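Glycine oxidase (Bacillus cereus ATCC 14579, PDB 7CYX) probably catalyses the FAD-dependent oxidation of glycine by oxygen to glyoxylate, hydrogen peroxide and ammonium, a step of thiamine diphosphate biosynthesis. Local coordinates at residues Ser210-Leu215 against Ala329-Tyr334; Met318-His321 against Leu327-Cys330. All blocks are in the same frame, centred on the assembly; numbering follows the deposited sequence.

Contact 1: Ser210-Leu215 against Ala329-Tyr334; sequences SWSTKL and ACTGHY. With FAD (flavin-adenine dinucleotide), chain C.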
# COMPACT_ATOMS: atom_id res chain seq x y z
N SER A 210 4.19 23.96 7.17
CA SER A 210 4.12 24.76 8.41
C SER A 210 5.42 25.53 8.72
O SER A 210 5.40 26.38 9.60
CB SER A 210 3.77 23.87 9.58
OG SER A 210 2.42 23.45 9.52
N TRP A 211 6.53 25.24 8.03
CA TRP A 211 7.87 25.79 8.36
C TRP A 211 8.35 26.81 7.31
O TRP A 211 9.51 27.24 7.33
CB TRP A 211 8.88 24.63 8.46
CG TRP A 211 8.64 23.68 9.59
CD1 TRP A 211 9.22 23.72 10.82
CD2 TRP A 211 7.75 22.54 9.61
NE1 TRP A 211 8.76 22.71 11.60
CE2 TRP A 211 7.86 21.95 10.89
CE3 TRP A 211 6.88 21.96 8.68
CZ2 TRP A 211 7.13 20.83 11.26
CZ3 TRP A 211 6.16 20.84 9.05
CH2 TRP A 211 6.28 20.28 10.32
N SER A 212 7.48 27.16 6.36
CA SER A 212 7.89 27.99 5.21
C SER A 212 8.20 29.44 5.60
O SER A 212 8.82 30.13 4.82
CB SER A 212 6.84 27.96 4.11
OG SER A 212 6.70 26.66 3.57
N THR A 213 7.75 29.91 6.77
CA THR A 213 7.74 31.35 7.08
C THR A 213 9.08 32.03 6.78
O THR A 213 9.10 33.03 6.07
CB THR A 213 7.27 31.61 8.52
OG1 THR A 213 5.89 31.25 8.57
CG2 THR A 213 7.43 33.06 8.94
N LYS A 214 10.20 31.55 7.34
CA LYS A 214 11.51 32.22 7.16
C LYS A 214 11.82 32.44 5.67
O LYS A 214 12.21 33.51 5.30
CB LYS A 214 12.67 31.43 7.79
CG LYS A 214 13.34 32.11 8.98
CD LYS A 214 13.72 31.18 10.13
CE LYS A 214 13.52 31.81 11.50
NZ LYS A 214 13.67 30.82 12.60
N LEU A 215 11.66 31.40 4.85
CA LEU A 215 11.97 31.47 3.40
C LEU A 215 10.98 32.35 2.66
O LEU A 215 11.34 32.90 1.64
CB LEU A 215 11.97 30.06 2.82
CG LEU A 215 13.11 29.17 3.28
CD1 LEU A 215 12.94 27.76 2.76
CD2 LEU A 215 14.44 29.74 2.84
N ALA A 329 7.04 29.91 -4.70
CA ALA A 329 6.41 29.54 -3.43
C ALA A 329 5.18 28.69 -3.72
O ALA A 329 4.48 28.96 -4.70
CB ALA A 329 6.02 30.78 -2.66
N CYS A 330 4.91 27.72 -2.84
CA CYS A 330 3.77 26.81 -2.95
C CYS A 330 3.54 26.13 -1.59
O CYS A 330 3.90 24.98 -1.41
CB CYS A 330 3.98 25.81 -4.09
SG CYS A 330 2.47 24.95 -4.59
N THR A 331 2.93 26.86 -0.64
CA THR A 331 2.60 26.38 0.71
C THR A 331 1.49 27.23 1.32
O THR A 331 1.27 28.33 0.89
CB THR A 331 3.76 26.47 1.72
OG1 THR A 331 4.57 27.56 1.27
CG2 THR A 331 4.55 25.20 1.82
N GLY A 332 0.84 26.67 2.34
CA GLY A 332 -0.23 27.31 3.07
C GLY A 332 -1.59 26.78 2.66
O GLY A 332 -2.54 27.54 2.65
N HIS A 333 -1.66 25.47 2.37
CA HIS A 333 -2.86 24.83 1.85
C HIS A 333 -3.79 24.40 3.00
O HIS A 333 -4.92 23.94 2.76
CB HIS A 333 -2.49 23.62 0.97
CG HIS A 333 -1.83 23.97 -0.32
ND1 HIS A 333 -0.50 24.28 -0.39
CD2 HIS A 333 -2.32 24.05 -1.58
CE1 HIS A 333 -0.16 24.51 -1.65
NE2 HIS A 333 -1.27 24.40 -2.41
N TYR A 334 -3.27 24.49 4.23
CA TYR A 334 -4.06 24.32 5.43
C TYR A 334 -4.78 22.98 5.39
O TYR A 334 -4.12 21.98 5.50
CB TYR A 334 -4.99 25.52 5.61
CG TYR A 334 -5.73 25.54 6.92
CD1 TYR A 334 -5.12 25.09 8.08
CD2 TYR A 334 -7.01 26.06 7.01
CE1 TYR A 334 -5.78 25.13 9.31
CE2 TYR A 334 -7.68 26.09 8.23
CZ TYR A 334 -7.06 25.64 9.38
OH TYR A 334 -7.68 25.67 10.59
PA FAD C . 4.07 18.93 4.71
O1A FAD C . 3.53 17.60 4.37
O2A FAD C . 4.19 19.27 6.17
O5B FAD C . 5.43 19.08 3.93
C5B FAD C . 6.35 20.05 4.31
C4B FAD C . 7.68 19.34 4.27
O4B FAD C . 8.69 20.33 4.18
C3B FAD C . 7.95 18.56 5.54
O3B FAD C . 8.20 17.19 5.15
C2B FAD C . 9.20 19.19 6.16
O2B FAD C . 10.14 18.20 6.58
C1B FAD C . 9.79 19.92 4.99
N9A FAD C . 10.59 21.10 5.31
C8A FAD C . 10.16 22.18 6.00
N7A FAD C . 11.15 23.09 6.10
C5A FAD C . 12.20 22.61 5.42
C6A FAD C . 13.55 23.10 5.13
N6A FAD C . 13.90 24.31 5.63
N1A FAD C . 14.39 22.30 4.43
C2A FAD C . 13.99 21.10 3.99
N3A FAD C . 12.76 20.58 4.22
C4A FAD C . 11.84 21.30 4.90
N1 FAD C . -6.04 17.65 3.46
C2 FAD C . -7.01 17.23 2.60
O2 FAD C . -6.92 17.67 1.43
N3 FAD C . -8.01 16.38 2.96
C4 FAD C . -8.04 15.88 4.22
O4 FAD C . -8.92 15.06 4.60
C4X FAD C . -7.03 16.33 5.20
N5 FAD C . -7.04 15.91 6.47
C5X FAD C . -6.09 16.31 7.34
C6 FAD C . -6.11 15.82 8.64
C7 FAD C . -5.15 16.23 9.55
C7M FAD C . -5.18 15.72 10.97
C8 FAD C . -4.09 17.15 9.14
C8M FAD C . -3.01 17.60 10.11
C9 FAD C . -4.07 17.61 7.86
C9A FAD C . -5.01 17.24 6.94
N10 FAD C . -4.97 17.70 5.61
C10 FAD C . -5.99 17.26 4.74
C1' FAD C . -4.01 18.70 5.14
C2' FAD C . -2.75 18.25 4.47
O2' FAD C . -2.06 17.37 5.37
C3' FAD C . -1.91 19.49 4.19
O3' FAD C . -2.72 20.61 3.73
C4' FAD C . -0.77 19.06 3.26
O4' FAD C . -0.14 17.87 3.76
C5' FAD C . 0.32 20.09 3.16
O5' FAD C . 1.40 19.48 2.48
P FAD C . 2.82 20.21 2.45
O1P FAD C . 2.65 21.67 2.21
O2P FAD C . 3.72 19.38 1.58
O3P FAD C . 3.17 20.10 4.03

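Contact 2: Met318-His321 against Leu327-Cys330; sequences MGEH and LYAC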
# COMPACT_ATOMS: atom_id res chain seq x y z
N MET A 318 1.00 30.53 -4.08
CA MET A 318 1.41 29.76 -5.27
C MET A 318 1.85 30.76 -6.34
O MET A 318 0.98 31.33 -6.99
CB MET A 318 0.22 28.95 -5.79
CG MET A 318 -0.53 28.25 -4.71
SD MET A 318 -1.02 26.62 -5.24
CE MET A 318 -2.72 26.94 -5.68
N GLY A 319 3.15 30.94 -6.51
CA GLY A 319 3.60 31.96 -7.44
C GLY A 319 5.10 32.22 -7.44
O GLY A 319 5.87 31.64 -6.69
N GLU A 320 5.47 33.12 -8.37
CA GLU A 320 6.82 33.57 -8.64
C GLU A 320 7.02 34.95 -7.99
O GLU A 320 6.11 35.77 -8.00
CB GLU A 320 7.03 33.61 -10.16
CG GLU A 320 8.38 34.13 -10.60
CD GLU A 320 8.78 33.80 -12.03
OE1 GLU A 320 7.90 33.33 -12.82
OE2 GLU A 320 9.97 33.98 -12.35
N HIS A 321 8.20 35.17 -7.41
CA HIS A 321 8.62 36.46 -6.86
C HIS A 321 8.76 37.44 -8.03
O HIS A 321 9.33 37.10 -9.07
CB HIS A 321 9.95 36.29 -6.10
CG HIS A 321 10.30 37.41 -5.17
ND1 HIS A 321 10.62 38.67 -5.61
CD2 HIS A 321 10.46 37.43 -3.83
CE1 HIS A 321 10.92 39.44 -4.58
NE2 HIS A 321 10.84 38.70 -3.48
N LEU A 327 12.54 32.38 -8.06
CA LEU A 327 12.13 32.12 -6.68
C LEU A 327 10.60 31.96 -6.66
O LEU A 327 9.86 32.88 -6.98
CB LEU A 327 12.63 33.28 -5.81
CG LEU A 327 12.78 33.07 -4.30
CD1 LEU A 327 11.80 33.94 -3.54
CD2 LEU A 327 12.65 31.61 -3.87
N TYR A 328 10.16 30.75 -6.30
CA TYR A 328 8.78 30.38 -6.33
C TYR A 328 8.36 29.96 -4.92
O TYR A 328 9.21 29.62 -4.10
CB TYR A 328 8.53 29.26 -7.36
CG TYR A 328 8.90 29.59 -8.78
CD1 TYR A 328 10.20 29.43 -9.21
CD2 TYR A 328 7.97 30.05 -9.70
CE1 TYR A 328 10.59 29.75 -10.50
CE2 TYR A 328 8.33 30.36 -11.00
CZ TYR A 328 9.65 30.20 -11.41
OH TYR A 328 10.07 30.46 -12.67
N ALA A 329 7.04 29.91 -4.70
CA ALA A 329 6.41 29.54 -3.43
C ALA A 329 5.18 28.69 -3.72
O ALA A 329 4.48 28.96 -4.70
CB ALA A 329 6.02 30.78 -2.66
N CYS A 330 4.91 27.72 -2.84
CA CYS A 330 3.77 26.81 -2.95
C CYS A 330 3.54 26.13 -1.59
O CYS A 330 3.90 24.98 -1.41
CB CYS A 330 3.98 25.81 -4.09
SG CYS A 330 2.47 24.95 -4.59

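Contact 1: Ser210-Leu215 against Ala329-Tyr334
S212 and T331 meet in a small, buried side-chain contact beside the FAD, where the turn after strand 203-206 passes the C-terminal end of strand 327-331; these are neighbouring parallel strands of the sheet that carries the cofactor, an arrangement consistent with the Rossmann-type FAD-binding domain of this oxidoreductase family. Just 84 Å² is buried between 210-215 and 329-334, and these two side chains supply nearly all of it. S212 and T331 both turn their side chains from the backbone toward the opposite segment. The OG of S212 lies 3.1 Å from the methyl CG2 of T331 and 3.3 Å from the hydroxyl OG1 of T331, the latter a weak hydrogen bond in which either hydroxyl could be the donor. With OG anti to its own carbonyl carbon (chi1 -64°), S212 also reaches the carbonyl O of G209, a stronger partner within its own turn. The classic bulge formed by C330 and T331 opposite Y317 lies where strand 327-331 ends. Flanking residues meet FAD at separate places. W211 packs its CB 3.6 Å from N7A of the adenine of FAD, while its indole edge, nearly in plane, faces the pyrophosphate oxygen O2A of FAD, 3.8 Å from CZ3 of W211. K35 adds a cation-pi contact to the same indole. Further along, the carbonyl O of Y334 accepts a hydrogen bond from the ribityl hydroxyl O3' of FAD at 2.6 Å. The two segments are thus joined only lightly: one weak hydroxyl pair is the sole polar bond between them, and the T331 methyl crowds the S212 hydroxyl. Both also bear on the same dinucleotide, one at its adenine and pyrophosphate, the other at its ribityl chain.

Contact 2: Met318-His321 against Leu327-Cys330
Three backbone hydrogen bonds join M318-H321 to L327-C330 as the antiparallel arms of a beta-hairpin. G319 and A329 form a hydrogen-bonded pair: G319 N gives to A329 O at 3.0 Å, and A329 N to G319 O at 2.9 Å. The third bond, from H321 N to L327 O, is also 2.9 Å and nearly straight, 170° at the hydrogen. CA-H...O contacts fill in between, such as M318 CA to A329 O at 3.2 Å.

Among the side chains, E320 and Y328 run side by side on one face of the sheet. E320 has CG anti to the backbone N (chi1 177°) and an extended chain, which lays its carboxylate along the Y328 ring, with E320 OE1 3.5 Å from Y328 CE2 and the two planes 41° apart. The OE2 of E320 is salt-bridged to K325. On the same face M318 SD packs on C330 SG at 3.9 Å. H321 lays CD2 3.7 Å from CD1 of L327, while its NE2 is hydrogen-bonded to the carbonyl O of Y218.

Helix 341-352 packs against M318, Y328 and C330, helix 360-365 against M318, and strand 203-206 borders strand 327-331 on the side away from 318-321.

In the fold
Both contacts use strand 327-331 and share A329 and C330, with centres about 10 Å apart. Along the chain 210-215 comes first, then 318-321, and both contacts end on this strand. In the six-stranded mixed sheet it lies between parallel strand 203-206, whose following turn leads into contact 1, and antiparallel strand 317-318 at the edge, whose last residue, M318, begins contact 2. The two also touch directly, H333 NE2 lying 3.6 Å from M318 SD. Contact 2 thus pairs most of the strand with the outer margin of the sheet, whereas contact 1 lies where the chain leaves that strand for the FAD.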